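PDB 7LPO: cytoplasmic protein from Cryptococcus neoformans var. grubii serotype A, which probably hydrolyses steryl beta-glucosides, releasing the sugar from the sterol, as a sterylglucosidase of glycoside hydrolase family 5. Local coordinates for residues 92-97 against 660-665; 84-89 against 652-657. One frame throughout, in Å; residues are numbered along the deposited sequence.

Interaction 1: 92-97 against 660-665; sequences KAWGYN and RAVAAF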
ATOM      1  N   LYS A  92      -5.920   7.683  17.597  1.00 18.56           N
ATOM      2  CA  LYS A  92      -6.126   9.121  17.749  1.00 21.87           C
ATOM      3  C   LYS A  92      -5.186   9.707  18.797  1.00 19.14           C
ATOM      4  O   LYS A  92      -4.632  10.798  18.604  1.00 19.11           O
ATOM      5  CB  LYS A  92      -7.582   9.412  18.119  1.00 26.95           C
ATOM      6  CG  LYS A  92      -8.048  10.807  17.702  1.00 30.53           C
ATOM      7  CD  LYS A  92      -8.328  10.846  16.204  1.00 36.27           C
ATOM      8  CE  LYS A  92      -8.756  12.228  15.735  1.00 40.53           C
ATOM      9  NZ  LYS A  92      -7.675  12.919  14.974  1.00 43.15           N
ATOM     10  N   ALA A  93      -4.985   8.994  19.908  1.00 17.13           N
ATOM     11  CA  ALA A  93      -4.089   9.465  20.960  1.00 18.02           C
ATOM     12  C   ALA A  93      -2.643   9.557  20.484  1.00 16.35           C
ATOM     13  O   ALA A  93      -1.860  10.324  21.057  1.00 15.92           O
ATOM     14  CB  ALA A  93      -4.185   8.541  22.180  1.00 19.32           C
ATOM     15  N   TRP A  94      -2.272   8.782  19.464  1.00 17.58           N
ATOM     16  CA  TRP A  94      -0.956   8.860  18.851  1.00 14.16           C
ATOM     17  C   TRP A  94      -0.842  10.019  17.878  1.00 17.01           C
ATOM     18  O   TRP A  94       0.208  10.173  17.240  1.00 17.84           O
ATOM     19  CB  TRP A  94      -0.626   7.556  18.121  1.00 14.79           C
ATOM     20  CG  TRP A  94      -0.219   6.412  19.007  1.00 14.20           C
ATOM     21  CD1 TRP A  94       0.295   6.489  20.274  1.00 15.02           C
ATOM     22  CD2 TRP A  94      -0.275   5.020  18.680  1.00 14.21           C
ATOM     23  NE1 TRP A  94       0.560   5.221  20.754  1.00 16.03           N
ATOM     24  CE2 TRP A  94       0.209   4.306  19.796  1.00 15.65           C
ATOM     25  CE3 TRP A  94      -0.683   4.305  17.549  1.00 16.92           C
ATOM     26  CZ2 TRP A  94       0.285   2.919  19.814  1.00 15.65           C
ATOM     27  CZ3 TRP A  94      -0.613   2.912  17.575  1.00 14.73           C
ATOM     28  CH2 TRP A  94      -0.127   2.242  18.696  1.00 15.63           C
ATOM     29  N   GLY A  95      -1.886  10.839  17.757  1.00 14.21           N
ATOM     30  CA  GLY A  95      -1.860  12.012  16.912  1.00 13.95           C
ATOM     31  C   GLY A  95      -2.348  11.799  15.497  1.00 13.93           C
ATOM     32  O   GLY A  95      -2.367  12.755  14.716  1.00 15.10           O
ATOM     33  N   TYR A  96      -2.759  10.589  15.140  1.00 15.93           N
ATOM     34  CA  TYR A  96      -3.162  10.309  13.769  1.00 17.62           C
ATOM     35  C   TYR A  96      -4.540  10.883  13.470  1.00 19.28           C
ATOM     36  O   TYR A  96      -5.426  10.893  14.328  1.00 21.50           O
ATOM     37  CB  TYR A  96      -3.145   8.807  13.521  1.00 18.92           C
ATOM     38  CG  TYR A  96      -1.758   8.212  13.650  1.00 18.63           C
ATOM     39  CD1 TYR A  96      -0.634   8.937  13.273  1.00 19.01           C
ATOM     40  CD2 TYR A  96      -1.572   6.929  14.139  1.00 16.14           C
ATOM     41  CE1 TYR A  96       0.629   8.408  13.388  1.00 20.05           C
ATOM     42  CE2 TYR A  96      -0.304   6.392  14.254  1.00 17.54           C
ATOM     43  CZ  TYR A  96       0.789   7.137  13.883  1.00 19.43           C
ATOM     44  OH  TYR A  96       2.051   6.609  14.005  1.00 23.37           O
ATOM     45  N   ASN A  97      -4.702  11.400  12.250  1.00 18.53           N
ATOM     46  CA  ASN A  97      -5.985  11.907  11.776  1.00 19.69           C
ATOM     47  C   ASN A  97      -6.377  11.300  10.434  1.00 18.27           C
ATOM     48  O   ASN A  97      -7.297  11.809   9.778  1.00 16.99           O
ATOM     49  CB  ASN A  97      -5.950  13.434  11.663  1.00 24.14           C
ATOM     50  CG  ASN A  97      -4.784  13.931  10.815  1.00 29.38           C
ATOM     51  OD1 ASN A  97      -4.067  13.139  10.201  1.00 31.68           O
ATOM     52  ND2 ASN A  97      -4.593  15.247  10.776  1.00 30.95           N
ATOM     53  N   ARG A 660       5.166  -1.220  19.651  1.00 16.76           N
ATOM     54  CA  ARG A 660       6.565  -1.534  19.382  1.00 15.90           C
ATOM     55  C   ARG A 660       7.225  -0.333  18.714  1.00 17.85           C
ATOM     56  O   ARG A 660       6.782   0.109  17.650  1.00 18.39           O
ATOM     57  CB  ARG A 660       6.692  -2.778  18.499  1.00 14.43           C
ATOM     58  CG  ARG A 660       6.030  -4.019  19.071  1.00 16.46           C
ATOM     59  CD  ARG A 660       4.608  -4.168  18.556  1.00 16.73           C
ATOM     60  NE  ARG A 660       4.549  -4.630  17.170  1.00 16.71           N
ATOM     61  CZ  ARG A 660       4.795  -5.880  16.785  1.00 19.15           C
ATOM     62  NH1 ARG A 660       5.147  -6.797  17.685  1.00 18.47           N
ATOM     63  NH2 ARG A 660       4.694  -6.214  15.499  1.00 19.35           N
ATOM     64  N   ALA A 661       8.287   0.182  19.335  1.00 15.64           N
ATOM     65  CA  ALA A 661       9.026   1.335  18.820  1.00 17.24           C
ATOM     66  C   ALA A 661       8.124   2.557  18.676  1.00 14.24           C
ATOM     67  O   ALA A 661       8.244   3.326  17.723  1.00 14.21           O
ATOM     68  CB  ALA A 661       9.703   1.008  17.489  1.00 18.53           C
ATOM     69  N   VAL A 662       7.213   2.729  19.636  1.00 14.23           N
ATOM     70  CA  VAL A 662       6.301   3.867  19.642  1.00 14.19           C
ATOM     71  C   VAL A 662       7.062   5.187  19.575  1.00 15.13           C
ATOM     72  O   VAL A 662       6.582   6.158  18.984  1.00 14.15           O
ATOM     73  CB  VAL A 662       5.392   3.784  20.892  1.00 14.44           C
ATOM     74  CG1 VAL A 662       6.183   4.104  22.161  1.00 16.02           C
ATOM     75  CG2 VAL A 662       4.200   4.691  20.746  1.00 14.23           C
ATOM     76  N   ALA A 663       8.256   5.253  20.165  1.00 16.05           N
ATOM     77  CA  ALA A 663       8.997   6.510  20.146  1.00 15.48           C
ATOM     78  C   ALA A 663       9.274   6.983  18.722  1.00 18.80           C
ATOM     79  O   ALA A 663       9.412   8.188  18.484  1.00 19.35           O
ATOM     80  CB  ALA A 663      10.306   6.360  20.912  1.00 15.16           C
ATOM     81  N   ALA A 664       9.347   6.064  17.761  1.00 15.44           N
ATOM     82  CA  ALA A 664       9.690   6.450  16.398  1.00 14.84           C
ATOM     83  C   ALA A 664       8.474   6.797  15.550  1.00 14.14           C
ATOM     84  O   ALA A 664       8.562   7.696  14.707  1.00 14.12           O
ATOM     85  CB  ALA A 664      10.487   5.334  15.716  1.00 15.12           C
ATOM     86  N   PHE A 665       7.335   6.124  15.743  1.00 16.63           N
ATOM     87  CA  PHE A 665       6.189   6.410  14.887  1.00 19.18           C
ATOM     88  C   PHE A 665       5.208   7.409  15.484  1.00 18.92           C
ATOM     89  O   PHE A 665       4.397   7.960  14.736  1.00 19.18           O
ATOM     90  CB  PHE A 665       5.453   5.116  14.479  1.00 16.16           C
ATOM     91  CG  PHE A 665       4.788   4.352  15.599  1.00 14.20           C
ATOM     92  CD1 PHE A 665       3.634   4.819  16.205  1.00 14.18           C
ATOM     93  CD2 PHE A 665       5.273   3.110  15.974  1.00 14.35           C
ATOM     94  CE1 PHE A 665       3.004   4.082  17.198  1.00 14.43           C
ATOM     95  CE2 PHE A 665       4.643   2.360  16.957  1.00 16.44           C
ATOM     96  CZ  PHE A 665       3.506   2.845  17.570  1.00 16.42           C
TER

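Interaction 2: 84-89 against 652-657; sequences ADLHLA and PTLILD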
ATOM      1  N   ALA A  84     -13.374  -2.191  19.138  1.00 33.34           N
ATOM      2  CA  ALA A  84     -13.142  -1.280  18.020  1.00 32.45           C
ATOM      3  C   ALA A  84     -12.820   0.131  18.499  1.00 30.88           C
ATOM      4  O   ALA A  84     -11.951   0.805  17.930  1.00 30.55           O
ATOM      5  CB  ALA A  84     -14.359  -1.265  17.094  1.00 33.03           C
ATOM      6  N   ASP A  85     -13.514   0.603  19.535  1.00 24.79           N
ATOM      7  CA  ASP A  85     -13.284   1.963  20.010  1.00 25.33           C
ATOM      8  C   ASP A  85     -11.918   2.107  20.669  1.00 23.70           C
ATOM      9  O   ASP A  85     -11.334   3.193  20.639  1.00 23.26           O
ATOM     10  CB  ASP A  85     -14.380   2.374  20.992  1.00 30.84           C
ATOM     11  CG  ASP A  85     -15.733   2.519  20.322  1.00 37.76           C
ATOM     12  OD1 ASP A  85     -15.930   3.523  19.608  1.00 37.46           O
ATOM     13  OD2 ASP A  85     -16.590   1.618  20.488  1.00 43.12           O
ATOM     14  N   LEU A  86     -11.409   1.042  21.288  1.00 27.20           N
ATOM     15  CA  LEU A  86     -10.107   1.129  21.939  1.00 26.61           C
ATOM     16  C   LEU A  86      -8.992   1.288  20.914  1.00 24.70           C
ATOM     17  O   LEU A  86      -8.049   2.055  21.131  1.00 23.73           O
ATOM     18  CB  LEU A  86      -9.879  -0.110  22.799  1.00 27.70           C
ATOM     19  CG  LEU A  86      -8.714  -0.032  23.782  1.00 33.14           C
ATOM     20  CD1 LEU A  86      -8.746   1.239  24.617  1.00 34.15           C
ATOM     21  CD2 LEU A  86      -8.711  -1.265  24.700  1.00 36.61           C
ATOM     22  N   HIS A  87      -9.092   0.586  19.782  1.00 21.76           N
ATOM     23  CA  HIS A  87      -8.080   0.720  18.740  1.00 19.60           C
ATOM     24  C   HIS A  87      -8.087   2.121  18.143  1.00 18.51           C
ATOM     25  O   HIS A  87      -7.029   2.739  17.972  1.00 17.04           O
ATOM     26  CB  HIS A  87      -8.311  -0.320  17.656  1.00 20.56           C
ATOM     27  CG  HIS A  87      -8.000  -1.717  18.088  1.00 20.16           C
ATOM     28  ND1 HIS A  87      -6.744  -2.110  18.490  1.00 19.62           N
ATOM     29  CD2 HIS A  87      -8.785  -2.815  18.177  1.00 21.59           C
ATOM     30  CE1 HIS A  87      -6.765  -3.390  18.807  1.00 21.72           C
ATOM     31  NE2 HIS A  87      -7.990  -3.846  18.616  1.00 21.62           N
ATOM     32  N   LEU A  88      -9.272   2.644  17.819  1.00 19.14           N
ATOM     33  CA  LEU A  88      -9.342   3.987  17.255  1.00 17.16           C
ATOM     34  C   LEU A  88      -8.879   5.023  18.272  1.00 18.73           C
ATOM     35  O   LEU A  88      -8.211   5.997  17.914  1.00 23.16           O
ATOM     36  CB  LEU A  88     -10.762   4.290  16.774  1.00 15.72           C
ATOM     37  CG  LEU A  88     -11.260   3.413  15.621  1.00 17.00           C
ATOM     38  CD1 LEU A  88     -12.765   3.583  15.379  1.00 19.50           C
ATOM     39  CD2 LEU A  88     -10.510   3.715  14.329  1.00 16.75           C
ATOM     40  N   ALA A  89      -9.218   4.830  19.545  1.00 16.80           N
ATOM     41  CA  ALA A  89      -8.735   5.738  20.578  1.00 15.78           C
ATOM     42  C   ALA A  89      -7.217   5.766  20.596  1.00 14.77           C
ATOM     43  O   ALA A  89      -6.606   6.837  20.683  1.00 15.72           O
ATOM     44  CB  ALA A  89      -9.273   5.317  21.946  1.00 19.16           C
ATOM     45  N   PRO A 652      -1.486   6.107  30.369  1.00 35.43           N
ATOM     46  CA  PRO A 652      -0.350   5.825  29.472  1.00 35.64           C
ATOM     47  C   PRO A 652      -0.424   4.441  28.850  1.00 33.80           C
ATOM     48  O   PRO A 652       0.159   4.218  27.781  1.00 36.36           O
ATOM     49  CB  PRO A 652       0.887   5.964  30.374  1.00 36.34           C
ATOM     50  CG  PRO A 652       0.416   6.448  31.693  1.00 37.07           C
ATOM     51  CD  PRO A 652      -1.074   6.567  31.707  1.00 36.99           C
ATOM     52  N   THR A 653      -1.128   3.503  29.487  1.00 26.51           N
ATOM     53  CA  THR A 653      -1.229   2.150  28.948  1.00 28.33           C
ATOM     54  C   THR A 653      -1.850   2.132  27.558  1.00 27.05           C
ATOM     55  O   THR A 653      -1.506   1.272  26.742  1.00 28.96           O
ATOM     56  CB  THR A 653      -2.047   1.280  29.902  1.00 31.11           C
ATOM     57  OG1 THR A 653      -1.311   1.105  31.118  1.00 35.48           O
ATOM     58  CG2 THR A 653      -2.341  -0.083  29.295  1.00 31.24           C
ATOM     59  N   LEU A 654      -2.773   3.054  27.274  1.00 22.21           N
ATOM     60  CA  LEU A 654      -3.372   3.114  25.945  1.00 21.75           C
ATOM     61  C   LEU A 654      -2.317   3.353  24.871  1.00 20.66           C
ATOM     62  O   LEU A 654      -2.317   2.695  23.822  1.00 19.61           O
ATOM     63  CB  LEU A 654      -4.430   4.215  25.899  1.00 20.34           C
ATOM     64  CG  LEU A 654      -5.079   4.456  24.537  1.00 20.79           C
ATOM     65  CD1 LEU A 654      -5.972   3.290  24.147  1.00 20.90           C
ATOM     66  CD2 LEU A 654      -5.872   5.761  24.561  1.00 21.97           C
ATOM     67  N   ILE A 655      -1.411   4.302  25.108  1.00 22.77           N
ATOM     68  CA  ILE A 655      -0.462   4.689  24.067  1.00 22.60           C
ATOM     69  C   ILE A 655       0.850   3.926  24.128  1.00 20.64           C
ATOM     70  O   ILE A 655       1.691   4.089  23.231  1.00 22.92           O
ATOM     71  CB  ILE A 655      -0.171   6.201  24.128  1.00 25.25           C
ATOM     72  CG1 ILE A 655       0.292   6.621  25.529  1.00 24.98           C
ATOM     73  CG2 ILE A 655      -1.415   7.002  23.729  1.00 24.80           C
ATOM     74  CD1 ILE A 655       0.617   8.085  25.647  1.00 23.75           C
ATOM     75  N   LEU A 656       1.054   3.093  25.128  1.00 19.57           N
ATOM     76  CA  LEU A 656       2.309   2.363  25.253  1.00 20.55           C
ATOM     77  C   LEU A 656       2.148   0.856  25.206  1.00 18.65           C
ATOM     78  O   LEU A 656       2.960   0.173  24.575  1.00 19.47           O
ATOM     79  CB  LEU A 656       3.016   2.729  26.568  1.00 22.85           C
ATOM     80  CG  LEU A 656       3.416   4.181  26.797  1.00 27.92           C
ATOM     81  CD1 LEU A 656       4.043   4.322  28.182  1.00 30.02           C
ATOM     82  CD2 LEU A 656       4.363   4.643  25.707  1.00 28.93           C
ATOM     83  N   ASP A 657       1.148   0.308  25.884  1.00 20.51           N
ATOM     84  CA  ASP A 657       1.080  -1.135  26.081  1.00 22.81           C
ATOM     85  C   ASP A 657       0.663  -1.834  24.792  1.00 22.79           C
ATOM     86  O   ASP A 657      -0.392  -1.526  24.227  1.00 22.97           O
ATOM     87  CB  ASP A 657       0.110  -1.457  27.208  1.00 26.83           C
ATOM     88  CG  ASP A 657       0.235  -2.874  27.697  1.00 28.14           C
ATOM     89  OD1 ASP A 657       1.376  -3.338  27.869  1.00 29.51           O
ATOM     90  OD2 ASP A 657      -0.807  -3.516  27.911  1.00 30.06           O
TER

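Interaction 1: 92-97 against 660-665
Phe665 drives the edge of its ring into the face of the Trp94 indole, and that T-shaped stack is the tightly packed part of this contact. The six-membered ring of Trp94 and the ring of Phe665 have centroids 4.8 Å apart and planes at 74°. The leading atom is Phe665 CE1, which sits 3.5 Å above the indole plane, over its centre. With CG lodged between the backbone N and the carbonyl carbon (chi1 65°), the Phe665 ring swings off its short helix toward Trp94. Beside the stack, Tyr96 crosses Phe665 at about a right angle and brings its hydroxyl onto the backbone. Tyr96 OH donates to Phe665 O over 2.8 Å, approaching from well above the carbonyl plane instead of along a lone pair. The same hydroxyl oxygen, Tyr96 OH, lies 3.2 Å from Phe665 CD1, so the phenol end is snug against both the carbonyl and the ring. From residues 660-665 the pyrrole side of the indole receives less: one methyl, Val662 CG2, 3.7 Å from Trp94 NE1. The NE1 hydrogen bond goes to Ile655 O of helix 652-656. Farther off, on a more solvent-accessible flank, Lys92 folds back so that NZ donates to Tyr96 O at 3.1 Å. Between these residues the chain leaves helix 83-93 through a Schellman motif, with Gly95 at positive phi (92°), and this turn sends Trp94 and Tyr96 to the same partner. The turn leads into strand 98-104 of the TIM barrel expected of this family. Tyr96 and Phe665 both pack on Ile570 of strand 567-570, Ala664 rests on Gln550 and Met553 of helix 547-559, and Gly95 O receives Tyr669 OH from strand 669-673.

Interaction 2: 84-89 against 652-657
Leu86 and Leu654 meet methyl to methyl, CD1 against CD1 at 3.5 Å, closer than ordinary van der Waals contact. The two side chains run antiparallel past one another, and Leu654 CD1 also lies 3.9 Å from the backbone oxygen Leu86 O. The other branch of Leu654 reaches the next turn of helix 83-93: Leu654 CD2 is 4.1 Å from Ala89 O and 4.3 Å from Ala89 CB. Leu654 thus spreads its two methyls over about one turn of that helix, with CG anti to the backbone N (chi1 176°), which carries the branch point out toward helix 83-93. No hydrogen bond spans the two segments, and the buried surface is small, 123 Å², with Leu86 exposed at its margin. The next shell supplies the polar fastening. Arg90 NE donates to Leu654 O, tying the short helix to the longer one just past Ala89, while on another flank Asp85 pairs with Lys130 and accepts from Trp134 NE1. This is peripheral helix-on-helix packing: helix 83-93 lies between helix 118-133 and helix 652-656, and Ile655 carries the short helix onward to Phe713 and Val714 of helix 713-716.

How the interactions relate
The two contacts are successive steps along helix 83-93, with centres about 10 Å apart: interaction 2 takes its middle turns at the surface, interaction 1 its C-terminal end and the buried turn beyond. Their partners, helix 652-656 and helix 662-665, also follow one another in sequence, so the order of contacts along helix 83-93 matches that of their partners along the chain. Ile655 joins the two sites. The bond from Trp94 NE1 to Ile655 O measures 2.9 Å. Ile655 O also lies 3.6 Å from Val662 CG2, while Ile655 CG2 packs 3.5 Å from Ala93 CB. Val662 CG1 touches Leu656 CD2 at 4.0 Å. Both contacts are structural packing between segments some 560 residues apart.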